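Local coordinates for nitrogenase molybdenum-iron protein beta chain (Clostridium pasteurianum, PDB 4WES) that forms, with its alpha partner, the molybdenum-iron component of nitrogenase, shares an [8Fe-7S] cluster with it, and takes part in reducing dinitrogen to ammonium, at residues B[388-393]-B[435-440]; B[315-320]-B[326-331]; B[403-408]-B[442-447]; B[27-32]-B[54-59]; B[297-302]-B[425-430]. All coordinates share one frame; numbering follows the deposited sequence.

In the fold
Contacts 1, 2 and 3 belong to one parallel sheet: strands 314-318, 388-391 and 406-408 lie side by side in it, with helix 321-333 on the first and helix 426-448 on strand 388-391 and the loop leading into 406-408. Contacts 1 and 2 are buried and mainly aliphatic; contact 3, at the surface, is the one held by a hydrogen bond, from a lysine to a carbonyl. Helix 426-448 serves contacts 5, 1 and 3 in turn, from its start toward its end. Contact 5 is another buried leucine contact, on a helix whose Asp-301 binds an iron ion between chains. Contact 4 is buried apart, about 23 Å between centres from contacts 1 and 2, near the [8Fe-7S] cluster.

Contact 1: B[388-393]-B[435-440]; sequences LLISNT and EEITNV
Leu-388 and Ile-437 join an interior strand of a Rossmann-like parallel sheet, next to the edge strand 406-408, to the long helix 426-448. The axes of strand 388-391 and helix 435-440 pass 10.2 Å apart, and their directions make an angle of 138°.

The apolar packing is carried by the two branches of Leu-388, which work separately. CD2 meets the CG2 methyl of Ile-437 at 3.7 Å, and CD1 meets the CG2 methyl of Val-440 at 3.8 Å, one helical turn on. With chi1 at -176° the fork of Leu-388 faces the helix, and the leucine crosses each partner at about a right angle. Val-440 also rests on Pro-405 and Val-407, so the same helix turn covers the neighbouring edge strand. A looser touch lies further along the strand, where the CD1 methyls of Ile-390 and Ile-437 are 4.5 Å apart.

The polar bonds do not run between strand and helix. Backbone bonds tie the strand to Ala-316 and Leu-318 of one neighbour and to Pro-405 and Val-407 of the other, while Glu-435 OE1 is hydrogen-bonded to Asn-422 ND2 of the second beta subunit. Beyond the aliphatic part the strand gives way to a turn, and there Ser-391 OG donates a hydrogen bond of 2.9 Å to Asn-392 O, in the carbonyl plane and on a lone pair.

Contact 2: B[315-320]-B[326-331]; sequences VALLGD and ALSKFI
Leu-317 meets Leu-327 with no ring or other flat group between them: this face of the beta-alpha-beta unit 314-318, 321-333, 337-343 is packed by branched aliphatic chains. The flat group of the helix segment, the Phe-330 ring, is turned to another neighbour, with CZ 3.7 Å from Ala-430 CB of helix 426-448. The axes of strand 315-318 and helix 326-331 run nearly antiparallel (168°) at 10.1 Å, as expected where a strand is followed directly by the helix that packs back on its sheet.

Most of the contact passes through one methyl. CD2 of Leu-317 lies 3.6 Å from CD2 of Leu-327, and it also approaches CG of that leucine. The same methyl also comes near Ser-328 OG and, more loosely, Ile-331 CG1 at 4.4 Å. Leu-317 holds its fork away from a staggered setting, and this chi2 of 91° goes with CD2 facing the helix. The buried hydroxyl of Ser-328 is satisfied by a hydrogen bond with the carbonyl of Ile-324, one turn back. Leu-327 reaches further: its CD2 also packs on Ile-390, so the helix spans two adjacent strands.

At the start of the strand Val-315 and Ile-331 point at each other tip to tip, their CG2 methyls 3.9 Å apart.

Contact 3: B[403-408]-B[442-447]; sequences NIPFVR and LDKIER
Lys-444 reaches from helix 426-448 across Pro-405 to the backbone of Asn-403, where the chain leaves helix 396-402 on its way into edge strand 406-408 of the parallel sheet. The tight part is the lysine arm. Every torsion is close to 180°, starting with CG opposite the backbone N (chi1 178°), and the straight chain runs at about a right angle across the proline ring. Its CD is 3.7 Å from CG of Pro-405 and almost as near the ring's CD, so methylenes cover methylenes. At the tip, NZ donates a hydrogen bond of 2.8 Å to Asn-403 O. The approach is nearly head-on to the carbonyl, with a C=O...N angle of 168°.

The outer side is looser. The amide of Asn-403 lies beside the end of the lysine, ND2 being 3.9 Å from CE, but its hydrogen bond goes to Glu-448 OE1 near the end of the helix. Another part of the same helix faces the second beta subunit, where Asp-443 and Glu-446 form salt bridges with Arg-416 of that chain.

The division of labour suits a surface site: the proline covers the lysine's greasy stem, and the charge is delivered to a carbonyl just past a helix end. The partial negative charge of that helix terminus would probably favour the ammonium group.

Contact 4: B[27-32]-B[54-59]; sequences GAMYAA and TVLSRH
Two helices tied to ligands of the [8Fe-7S] P-cluster pack together here: helix 24-33 begins just after Cys-23, and helix 46-60 carries Cys-48 in its first turn. Strand 38-43 of a parallel sheet connects them in the chain. Leu-56 of helix 46-60 reaches between Met-29 and Tyr-30, with the CA atoms of Tyr-30 and Leu-56 7.9 Å apart.

The two methyls of Leu-56 are shared out. CD1 touches the thioether of Met-29, 3.9 Å from SD and 4.0 Å from CG. The methionine comes out straight, its first two torsions both extended (chi1 -176°), which puts SD beside the leucine methyl; the bend at chi3 (-69°) turns only the terminal CE methyl. Met-29 also rests on His-52 and Arg-53, and its side chain is about 7 Å from that of Cys-48 and about 10 Å from the cluster. This places the contact in a second layer, with no direct touch on the cluster.

The other methyl meets Tyr-30. That ring is held at its far end, where OH is hydrogen-bonded to Val-179 O and Thr-204 OG1, and it stands edge-to-face with Phe-178. Fixed in this way, it offers the leucine its near side, where Tyr-30 CD1 lies 4.1 Å from Leu-56 CD2, at an oblique approach to the ring.

Contact 5: B[297-302]-B[425-430]; sequences GQLIDL and VGYKGA
The hydroxyl of Tyr-427, whose ring meets Leu-299, is hydrogen-bonded to Asp-274 OD1 of helix 270-284. That bond secures the far end of the ring; its near edge takes the leucine, with CD2 of Leu-299 4.0 Å from CD1 of Tyr-427 and near the ring plane. The two side chains meet at about a right angle.

Ala-430, one turn later, fills the notch of the leucine fork. Its CB lies 3.6 Å from Leu-299 CD2 and 3.7 Å from CD1. The nearest CA atoms of the two segments are those of Leu-299 and Tyr-427, 6.2 Å apart.

Asp-301, on the same helix as Leu-299, binds the iron(II) ion through OD2, together with Asp-305 and, from the second beta subunit, Glu-62 and the carbonyl of Lys-61. Its OD1 is gripped by Thr-212 of that subunit and by Lys-473 of the alpha chain.

The contact thus joins helix 290-305, which carries an intersubunit metal site, to the start of helix 426-448; helix 270-284 flanks it, and Phe-330 of helix 321-333 packs against Leu-299.

Contact 1: B[388-393]-B[435-440]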
# COMPACT_ATOMS: atom_id res chain seq x y z
N LEU B 388 -0.96 15.13 1.36
CA LEU B 388 -1.56 13.99 0.70
C LEU B 388 -2.06 14.45 -0.67
O LEU B 388 -2.60 15.53 -0.79
CB LEU B 388 -2.74 13.46 1.53
CG LEU B 388 -3.47 12.19 1.04
CD1 LEU B 388 -2.55 10.97 1.14
CD2 LEU B 388 -4.75 11.96 1.85
N LEU B 389 -1.86 13.59 -1.65
CA LEU B 389 -2.34 13.81 -3.03
C LEU B 389 -3.15 12.61 -3.43
O LEU B 389 -2.68 11.48 -3.32
CB LEU B 389 -1.16 13.99 -3.98
CG LEU B 389 -1.45 14.11 -5.46
CD1 LEU B 389 -2.29 15.31 -5.82
CD2 LEU B 389 -0.19 14.13 -6.27
N ILE B 390 -4.33 12.86 -3.97
CA ILE B 390 -5.25 11.83 -4.45
C ILE B 390 -5.66 12.15 -5.88
O ILE B 390 -6.23 13.20 -6.14
CB ILE B 390 -6.50 11.69 -3.56
CG1 ILE B 390 -6.14 11.54 -2.07
CG2 ILE B 390 -7.34 10.52 -4.04
CD1 ILE B 390 -7.31 11.45 -1.16
N SER B 391 -5.31 11.26 -6.81
CA SER B 391 -5.60 11.50 -8.21
C SER B 391 -5.38 10.23 -9.00
O SER B 391 -4.94 9.22 -8.46
CB SER B 391 -4.69 12.61 -8.80
OG SER B 391 -3.35 12.15 -9.00
N ASN B 392 -5.56 10.33 -10.33
CA ASN B 392 -5.21 9.22 -11.19
C ASN B 392 -3.70 9.13 -11.34
O ASN B 392 -2.93 9.86 -10.69
CB ASN B 392 -5.94 9.34 -12.54
CG ASN B 392 -5.43 10.49 -13.40
OD1 ASN B 392 -4.29 10.93 -13.28
ND2 ASN B 392 -6.28 10.94 -14.31
N THR B 393 -3.22 8.21 -12.20
CA THR B 393 -1.80 7.96 -12.36
C THR B 393 -0.95 9.20 -12.55
O THR B 393 0.20 9.26 -12.10
CB THR B 393 -1.58 6.94 -13.47
OG1 THR B 393 -2.06 5.66 -13.04
CG2 THR B 393 -0.14 6.80 -13.93
N GLU B 435 -7.57 2.90 5.15
CA GLU B 435 -6.35 2.10 5.24
C GLU B 435 -5.28 2.60 4.27
O GLU B 435 -4.13 2.77 4.66
CB GLU B 435 -6.66 0.63 5.00
CG GLU B 435 -5.43 -0.22 5.13
CD GLU B 435 -5.58 -1.65 4.74
OE1 GLU B 435 -6.53 -1.99 3.96
OE2 GLU B 435 -4.71 -2.44 5.16
N GLU B 436 -5.69 2.82 3.03
CA GLU B 436 -4.70 3.28 2.04
C GLU B 436 -4.11 4.64 2.37
O GLU B 436 -2.90 4.85 2.26
CB GLU B 436 -5.37 3.34 0.67
CG GLU B 436 -4.45 3.54 -0.49
CD GLU B 436 -5.18 3.34 -1.84
OE1 GLU B 436 -6.47 3.43 -1.92
OE2 GLU B 436 -4.47 3.15 -2.83
N ILE B 437 -4.96 5.58 2.78
CA ILE B 437 -4.51 6.91 3.14
C ILE B 437 -3.55 6.85 4.32
O ILE B 437 -2.48 7.47 4.31
CB ILE B 437 -5.73 7.82 3.45
CG1 ILE B 437 -6.50 8.17 2.17
CG2 ILE B 437 -5.29 9.09 4.18
CD1 ILE B 437 -7.87 8.76 2.37
N THR B 438 -3.95 6.14 5.38
CA THR B 438 -3.09 6.10 6.55
C THR B 438 -1.81 5.31 6.26
O THR B 438 -0.75 5.66 6.78
CB THR B 438 -3.83 5.61 7.80
OG1 THR B 438 -4.38 4.32 7.61
CG2 THR B 438 -4.94 6.56 8.15
N ASN B 439 -1.91 4.25 5.45
CA ASN B 439 -0.70 3.52 5.08
C ASN B 439 0.32 4.44 4.41
O ASN B 439 1.52 4.37 4.70
CB ASN B 439 -1.01 2.38 4.10
CG ASN B 439 -1.56 1.12 4.73
OD1 ASN B 439 -1.68 0.99 5.94
ND2 ASN B 439 -1.89 0.18 3.87
N VAL B 440 -0.10 5.26 3.43
CA VAL B 440 0.87 6.07 2.71
C VAL B 440 1.43 7.19 3.57
O VAL B 440 2.63 7.54 3.47
CB VAL B 440 0.34 6.63 1.37
CG1 VAL B 440 0.04 5.52 0.40
CG2 VAL B 440 -0.80 7.61 1.47

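Contact 2: B[315-320]-B[326-331]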
# COMPACT_ATOMS: atom_id res chain seq x y z
N VAL B 315 -5.03 18.07 1.89
CA VAL B 315 -5.15 17.13 0.78
C VAL B 315 -5.35 17.87 -0.54
O VAL B 315 -6.17 18.78 -0.64
CB VAL B 315 -6.33 16.15 1.01
CG1 VAL B 315 -6.33 15.06 -0.05
CG2 VAL B 315 -6.30 15.56 2.40
N ALA B 316 -4.61 17.45 -1.56
CA ALA B 316 -4.86 17.87 -2.95
C ALA B 316 -5.56 16.74 -3.66
O ALA B 316 -5.12 15.59 -3.57
CB ALA B 316 -3.56 18.19 -3.65
N LEU B 317 -6.66 17.05 -4.35
CA LEU B 317 -7.49 16.07 -5.05
C LEU B 317 -7.77 16.53 -6.46
O LEU B 317 -8.14 17.69 -6.66
CB LEU B 317 -8.88 15.86 -4.36
CG LEU B 317 -8.96 15.54 -2.92
CD1 LEU B 317 -9.07 16.78 -2.09
CD2 LEU B 317 -10.17 14.65 -2.75
N LEU B 318 -7.59 15.64 -7.43
CA LEU B 318 -7.98 15.91 -8.80
C LEU B 318 -8.73 14.72 -9.34
O LEU B 318 -8.29 13.59 -9.16
CB LEU B 318 -6.80 16.13 -9.78
CG LEU B 318 -5.86 17.27 -9.47
CD1 LEU B 318 -4.70 16.79 -8.62
CD2 LEU B 318 -5.40 17.92 -10.79
N GLY B 319 -9.80 14.97 -10.08
CA GLY B 319 -10.51 13.89 -10.76
C GLY B 319 -11.84 14.29 -11.29
O GLY B 319 -12.07 15.46 -11.64
N ASP B 320 -12.72 13.31 -11.41
CA ASP B 320 -14.00 13.50 -12.04
C ASP B 320 -15.01 14.03 -11.01
O ASP B 320 -14.90 13.78 -9.81
CB ASP B 320 -14.44 12.18 -12.67
CG ASP B 320 -13.55 11.73 -13.77
OD1 ASP B 320 -12.86 12.59 -14.39
OD2 ASP B 320 -13.53 10.51 -14.08
N ALA B 326 -17.86 13.59 -3.62
CA ALA B 326 -18.09 12.69 -2.50
C ALA B 326 -16.80 12.43 -1.69
O ALA B 326 -16.82 12.40 -0.45
CB ALA B 326 -18.68 11.40 -3.00
N LEU B 327 -15.66 12.27 -2.39
CA LEU B 327 -14.40 12.05 -1.68
C LEU B 327 -14.04 13.28 -0.87
O LEU B 327 -13.51 13.13 0.24
CB LEU B 327 -13.29 11.67 -2.65
CG LEU B 327 -11.92 11.45 -2.02
CD1 LEU B 327 -11.98 10.33 -1.00
CD2 LEU B 327 -10.91 11.14 -3.11
N SER B 328 -14.27 14.47 -1.40
CA SER B 328 -13.99 15.68 -0.62
C SER B 328 -14.78 15.73 0.66
O SER B 328 -14.28 16.10 1.73
CB SER B 328 -14.25 16.92 -1.47
OG SER B 328 -13.33 17.04 -2.55
N LYS B 329 -16.06 15.34 0.58
CA LYS B 329 -16.87 15.25 1.80
C LYS B 329 -16.24 14.25 2.78
O LYS B 329 -16.18 14.51 3.97
CB LYS B 329 -18.32 14.87 1.44
CG LYS B 329 -19.25 14.75 2.63
CD LYS B 329 -19.46 16.06 3.36
CE LYS B 329 -20.72 16.01 4.27
NZ LYS B 329 -20.36 15.30 5.49
N PHE B 330 -15.81 13.10 2.26
CA PHE B 330 -15.22 12.08 3.14
C PHE B 330 -13.94 12.60 3.79
O PHE B 330 -13.70 12.35 4.97
CB PHE B 330 -14.99 10.80 2.36
CG PHE B 330 -14.54 9.62 3.20
CD1 PHE B 330 -15.02 9.41 4.47
CD2 PHE B 330 -13.69 8.68 2.67
CE1 PHE B 330 -14.65 8.30 5.20
CE2 PHE B 330 -13.31 7.56 3.39
CZ PHE B 330 -13.80 7.36 4.67
N ILE B 331 -13.12 13.33 3.03
CA ILE B 331 -11.93 13.94 3.62
C ILE B 331 -12.29 14.83 4.83
O ILE B 331 -11.66 14.76 5.87
CB ILE B 331 -11.15 14.70 2.52
CG1 ILE B 331 -10.55 13.75 1.50
CG2 ILE B 331 -10.10 15.63 3.12
CD1 ILE B 331 -9.60 12.71 2.01

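Contact 3: B[403-408]-B[442-447]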
# COMPACT_ATOMS: atom_id res chain seq x y z
N ASN B 403 7.44 15.12 -3.09
CA ASN B 403 7.52 14.20 -1.96
C ASN B 403 6.24 14.19 -1.15
O ASN B 403 6.25 14.40 0.05
CB ASN B 403 8.75 14.49 -1.11
CG ASN B 403 9.05 13.39 -0.12
OD1 ASN B 403 8.55 12.27 -0.21
ND2 ASN B 403 9.89 13.69 0.86
N ILE B 404 5.12 13.87 -1.81
CA ILE B 404 3.80 13.86 -1.18
C ILE B 404 3.26 12.43 -1.18
O ILE B 404 3.21 11.78 -2.23
CB ILE B 404 2.79 14.74 -1.96
CG1 ILE B 404 3.30 16.16 -2.16
CG2 ILE B 404 1.46 14.78 -1.23
CD1 ILE B 404 2.53 16.93 -3.19
N PRO B 405 2.80 11.95 -0.01
CA PRO B 405 2.08 10.64 0.01
C PRO B 405 0.94 10.63 -0.99
O PRO B 405 0.18 11.58 -1.07
CB PRO B 405 1.59 10.55 1.46
CG PRO B 405 2.60 11.34 2.22
CD PRO B 405 2.91 12.53 1.34
N PHE B 406 0.86 9.53 -1.74
CA PHE B 406 0.06 9.49 -2.96
C PHE B 406 -0.90 8.31 -2.97
O PHE B 406 -0.48 7.17 -2.82
CB PHE B 406 1.00 9.44 -4.17
CG PHE B 406 0.32 9.38 -5.52
CD1 PHE B 406 -0.69 10.26 -5.86
CD2 PHE B 406 0.72 8.44 -6.47
CE1 PHE B 406 -1.31 10.20 -7.09
CE2 PHE B 406 0.09 8.38 -7.70
CZ PHE B 406 -0.91 9.26 -8.02
N VAL B 407 -2.19 8.58 -3.19
CA VAL B 407 -3.24 7.61 -3.36
C VAL B 407 -3.77 7.66 -4.78
O VAL B 407 -4.30 8.68 -5.19
CB VAL B 407 -4.36 7.82 -2.34
CG1 VAL B 407 -5.52 6.85 -2.57
CG2 VAL B 407 -3.80 7.70 -0.92
N ARG B 408 -3.66 6.54 -5.48
CA ARG B 408 -4.23 6.41 -6.81
C ARG B 408 -5.75 6.24 -6.73
O ARG B 408 -6.22 5.34 -6.00
CB ARG B 408 -3.60 5.24 -7.54
CG ARG B 408 -2.18 5.51 -7.97
CD ARG B 408 -1.44 4.25 -8.40
NE ARG B 408 -0.11 4.57 -8.89
CZ ARG B 408 0.96 4.82 -8.13
NH1 ARG B 408 0.87 4.72 -6.82
NH2 ARG B 408 2.07 5.22 -8.70
N LEU B 442 1.82 6.93 6.94
CA LEU B 442 2.75 6.27 7.84
C LEU B 442 4.01 5.78 7.13
O LEU B 442 5.10 5.85 7.70
CB LEU B 442 2.04 5.14 8.58
CG LEU B 442 1.13 5.60 9.69
CD1 LEU B 442 0.15 4.51 10.13
CD2 LEU B 442 1.93 6.07 10.89
N ASP B 443 3.90 5.32 5.89
CA ASP B 443 5.07 4.89 5.16
C ASP B 443 6.09 6.03 5.06
O ASP B 443 7.30 5.83 5.24
CB ASP B 443 4.70 4.44 3.75
CG ASP B 443 4.17 3.00 3.65
OD1 ASP B 443 4.25 2.24 4.63
OD2 ASP B 443 3.67 2.69 2.55
N LYS B 444 5.62 7.24 4.75
CA LYS B 444 6.52 8.39 4.64
C LYS B 444 7.13 8.71 5.99
O LYS B 444 8.33 8.92 6.09
CB LYS B 444 5.81 9.60 4.05
CG LYS B 444 6.73 10.83 3.98
CD LYS B 444 6.09 12.02 3.35
CE LYS B 444 7.08 13.22 3.46
NZ LYS B 444 6.61 14.43 2.79
N ILE B 445 6.32 8.75 7.05
CA ILE B 445 6.83 9.06 8.38
C ILE B 445 7.96 8.12 8.74
O ILE B 445 9.03 8.54 9.22
CB ILE B 445 5.71 8.98 9.44
CG1 ILE B 445 4.72 10.12 9.25
CG2 ILE B 445 6.28 8.95 10.85
CD1 ILE B 445 3.45 9.98 10.05
N GLU B 446 7.76 6.82 8.50
CA GLU B 446 8.72 5.81 8.95
C GLU B 446 9.95 5.72 8.05
O GLU B 446 11.01 5.29 8.51
CB GLU B 446 8.02 4.45 9.09
CG GLU B 446 6.87 4.55 10.10
CD GLU B 446 6.45 3.23 10.67
OE1 GLU B 446 6.50 3.08 11.93
OE2 GLU B 446 6.16 2.30 9.91
N ARG B 447 9.83 6.14 6.80
CA ARG B 447 11.01 6.20 5.93
C ARG B 447 11.88 7.42 6.27
O ARG B 447 13.10 7.33 6.20
CB ARG B 447 10.61 6.27 4.45
CG ARG B 447 11.72 5.89 3.49
CD ARG B 447 11.28 6.01 2.04
NE ARG B 447 9.98 5.41 1.81
CZ ARG B 447 8.85 6.09 1.59
NH1 ARG B 447 8.87 7.42 1.59
NH2 ARG B 447 7.69 5.47 1.39

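Contact 4: B[27-32]-B[54-59]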
# COMPACT_ATOMS: atom_id res chain seq x y z
N GLY B 27 -15.79 7.38 -22.45
CA GLY B 27 -16.86 7.20 -21.47
C GLY B 27 -18.04 6.45 -22.05
O GLY B 27 -18.66 5.64 -21.36
N ALA B 28 -18.39 6.76 -23.28
CA ALA B 28 -19.44 6.03 -23.99
C ALA B 28 -19.03 4.58 -24.26
O ALA B 28 -19.88 3.67 -24.18
CB ALA B 28 -19.80 6.74 -25.29
N MET B 29 -17.76 4.36 -24.61
CA MET B 29 -17.25 3.02 -24.84
C MET B 29 -17.36 2.19 -23.55
O MET B 29 -17.79 1.03 -23.59
CB MET B 29 -15.81 3.12 -25.34
CG MET B 29 -15.19 1.80 -25.72
SD MET B 29 -13.50 1.93 -26.34
CE MET B 29 -13.79 2.74 -27.92
N TYR B 30 -16.97 2.77 -22.42
CA TYR B 30 -17.07 2.12 -21.15
C TYR B 30 -18.52 1.76 -20.81
O TYR B 30 -18.82 0.64 -20.41
CB TYR B 30 -16.44 3.02 -20.08
CG TYR B 30 -16.46 2.44 -18.69
CD1 TYR B 30 -15.60 1.43 -18.33
CD2 TYR B 30 -17.36 2.89 -17.71
CE1 TYR B 30 -15.65 0.86 -17.08
CE2 TYR B 30 -17.39 2.36 -16.46
CZ TYR B 30 -16.53 1.33 -16.12
OH TYR B 30 -16.55 0.72 -14.89
N ALA B 31 -19.40 2.73 -20.95
CA ALA B 31 -20.83 2.45 -20.73
C ALA B 31 -21.33 1.31 -21.59
O ALA B 31 -22.10 0.44 -21.11
CB ALA B 31 -21.65 3.72 -20.96
N ALA B 32 -20.97 1.30 -22.87
CA ALA B 32 -21.40 0.27 -23.77
C ALA B 32 -20.89 -1.12 -23.38
O ALA B 32 -21.59 -2.12 -23.53
CB ALA B 32 -20.99 0.60 -25.19
N THR B 54 -7.30 1.52 -25.91
CA THR B 54 -6.01 1.40 -25.26
C THR B 54 -6.04 1.84 -23.83
O THR B 54 -5.46 1.18 -22.94
CB THR B 54 -4.93 2.16 -26.07
OG1 THR B 54 -4.74 1.46 -27.32
CG2 THR B 54 -3.62 2.27 -25.35
N VAL B 55 -6.66 2.99 -23.54
CA VAL B 55 -6.63 3.49 -22.16
C VAL B 55 -7.38 2.51 -21.25
O VAL B 55 -7.00 2.29 -20.11
CB VAL B 55 -7.12 4.94 -22.04
CG1 VAL B 55 -8.59 5.06 -22.32
CG2 VAL B 55 -6.78 5.51 -20.67
N LEU B 56 -8.49 1.94 -21.74
CA LEU B 56 -9.21 0.95 -20.95
C LEU B 56 -8.34 -0.28 -20.65
O LEU B 56 -8.36 -0.77 -19.51
CB LEU B 56 -10.49 0.56 -21.66
CG LEU B 56 -11.56 1.67 -21.75
CD1 LEU B 56 -12.71 1.23 -22.63
CD2 LEU B 56 -12.08 2.06 -20.36
N SER B 57 -7.59 -0.78 -21.63
CA SER B 57 -6.71 -1.91 -21.36
C SER B 57 -5.58 -1.53 -20.41
O SER B 57 -5.18 -2.36 -19.58
CB SER B 57 -6.13 -2.48 -22.64
OG SER B 57 -7.12 -3.14 -23.42
N ARG B 58 -5.04 -0.32 -20.53
CA ARG B 58 -3.97 0.10 -19.61
C ARG B 58 -4.44 0.22 -18.16
O ARG B 58 -3.67 -0.02 -17.23
CB ARG B 58 -3.37 1.44 -20.09
CG ARG B 58 -2.55 1.30 -21.33
CD ARG B 58 -2.14 2.68 -21.89
NE ARG B 58 -1.16 2.53 -22.97
CZ ARG B 58 -0.90 3.47 -23.88
NH1 ARG B 58 -1.45 4.69 -23.76
NH2 ARG B 58 -0.08 3.19 -24.87
N HIS B 59 -5.69 0.64 -17.97
CA HIS B 59 -6.28 0.80 -16.65
C HIS B 59 -6.64 -0.57 -16.05
O HIS B 59 -6.29 -0.87 -14.92
CB HIS B 59 -7.52 1.72 -16.75
CG HIS B 59 -8.27 1.89 -15.48
ND1 HIS B 59 -8.13 2.98 -14.66
CD2 HIS B 59 -9.26 1.14 -14.95
CE1 HIS B 59 -8.97 2.87 -13.66
NE2 HIS B 59 -9.67 1.77 -13.82

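Contact 5: B[297-302]-B[425-430]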
# COMPACT_ATOMS: atom_id res chain seq x y z
N GLY B 297 -20.27 0.53 11.33
CA GLY B 297 -19.62 0.68 12.60
C GLY B 297 -18.15 0.35 12.62
O GLY B 297 -17.40 0.90 13.42
N GLN B 298 -17.72 -0.57 11.75
CA GLN B 298 -16.30 -0.82 11.57
C GLN B 298 -15.62 0.40 10.92
O GLN B 298 -14.49 0.74 11.29
CB GLN B 298 -16.06 -2.06 10.71
CG GLN B 298 -16.44 -3.36 11.42
CD GLN B 298 -16.44 -4.53 10.46
OE1 GLN B 298 -16.94 -4.42 9.33
NE2 GLN B 298 -15.89 -5.63 10.89
N LEU B 299 -16.27 1.01 9.95
CA LEU B 299 -15.72 2.24 9.37
C LEU B 299 -15.58 3.32 10.44
O LEU B 299 -14.51 3.94 10.54
CB LEU B 299 -16.66 2.74 8.27
CG LEU B 299 -16.29 4.12 7.71
CD1 LEU B 299 -14.88 4.19 7.15
CD2 LEU B 299 -17.34 4.57 6.71
N ILE B 300 -16.59 3.54 11.26
CA ILE B 300 -16.47 4.52 12.33
C ILE B 300 -15.35 4.15 13.27
O ILE B 300 -14.56 5.00 13.71
CB ILE B 300 -17.83 4.69 13.07
CG1 ILE B 300 -18.92 5.22 12.14
CG2 ILE B 300 -17.67 5.58 14.28
CD1 ILE B 300 -18.63 6.54 11.48
N ASP B 301 -15.28 2.86 13.64
CA ASP B 301 -14.19 2.38 14.49
C ASP B 301 -12.84 2.75 13.93
O ASP B 301 -11.93 3.16 14.66
CB ASP B 301 -14.32 0.86 14.70
CG ASP B 301 -13.47 0.36 15.84
OD1 ASP B 301 -13.93 0.50 16.99
OD2 ASP B 301 -12.38 -0.17 15.57
N LEU B 302 -12.66 2.54 12.62
CA LEU B 302 -11.38 2.81 11.96
C LEU B 302 -11.10 4.31 11.91
O LEU B 302 -9.97 4.73 12.11
CB LEU B 302 -11.42 2.19 10.58
CG LEU B 302 -10.17 2.38 9.72
CD1 LEU B 302 -8.93 1.84 10.37
CD2 LEU B 302 -10.38 1.73 8.38
N VAL B 425 -16.52 2.71 -3.07
CA VAL B 425 -17.84 3.06 -2.58
C VAL B 425 -18.27 2.20 -1.40
O VAL B 425 -17.72 1.12 -1.14
CB VAL B 425 -18.89 2.97 -3.70
CG1 VAL B 425 -18.57 3.93 -4.82
CG2 VAL B 425 -19.08 1.53 -4.21
N GLY B 426 -19.31 2.66 -0.72
CA GLY B 426 -19.86 1.94 0.40
C GLY B 426 -19.02 2.03 1.65
O GLY B 426 -17.96 2.66 1.68
N TYR B 427 -19.50 1.42 2.74
CA TYR B 427 -18.70 1.36 3.95
C TYR B 427 -17.44 0.54 3.71
O TYR B 427 -16.36 0.90 4.22
CB TYR B 427 -19.53 0.82 5.12
CG TYR B 427 -20.82 1.57 5.31
CD1 TYR B 427 -20.84 2.93 5.62
CD2 TYR B 427 -22.06 0.94 5.20
CE1 TYR B 427 -22.03 3.64 5.79
CE2 TYR B 427 -23.24 1.62 5.36
CZ TYR B 427 -23.23 2.97 5.66
OH TYR B 427 -24.42 3.64 5.80
N LYS B 428 -17.55 -0.53 2.94
CA LYS B 428 -16.42 -1.38 2.61
C LYS B 428 -15.32 -0.60 1.87
O LYS B 428 -14.12 -0.70 2.17
CB LYS B 428 -16.91 -2.53 1.73
CG LYS B 428 -15.87 -3.53 1.25
CD LYS B 428 -16.38 -4.72 0.43
CE LYS B 428 -15.16 -5.50 -0.07
NZ LYS B 428 -15.44 -6.53 -1.13
N GLY B 429 -15.73 0.17 0.87
CA GLY B 429 -14.79 0.98 0.11
C GLY B 429 -14.18 2.08 0.95
O GLY B 429 -12.99 2.41 0.81
N ALA B 430 -14.96 2.67 1.85
CA ALA B 430 -14.45 3.70 2.74
C ALA B 430 -13.37 3.15 3.67
O ALA B 430 -12.37 3.83 3.92
CB ALA B 430 -15.60 4.29 3.56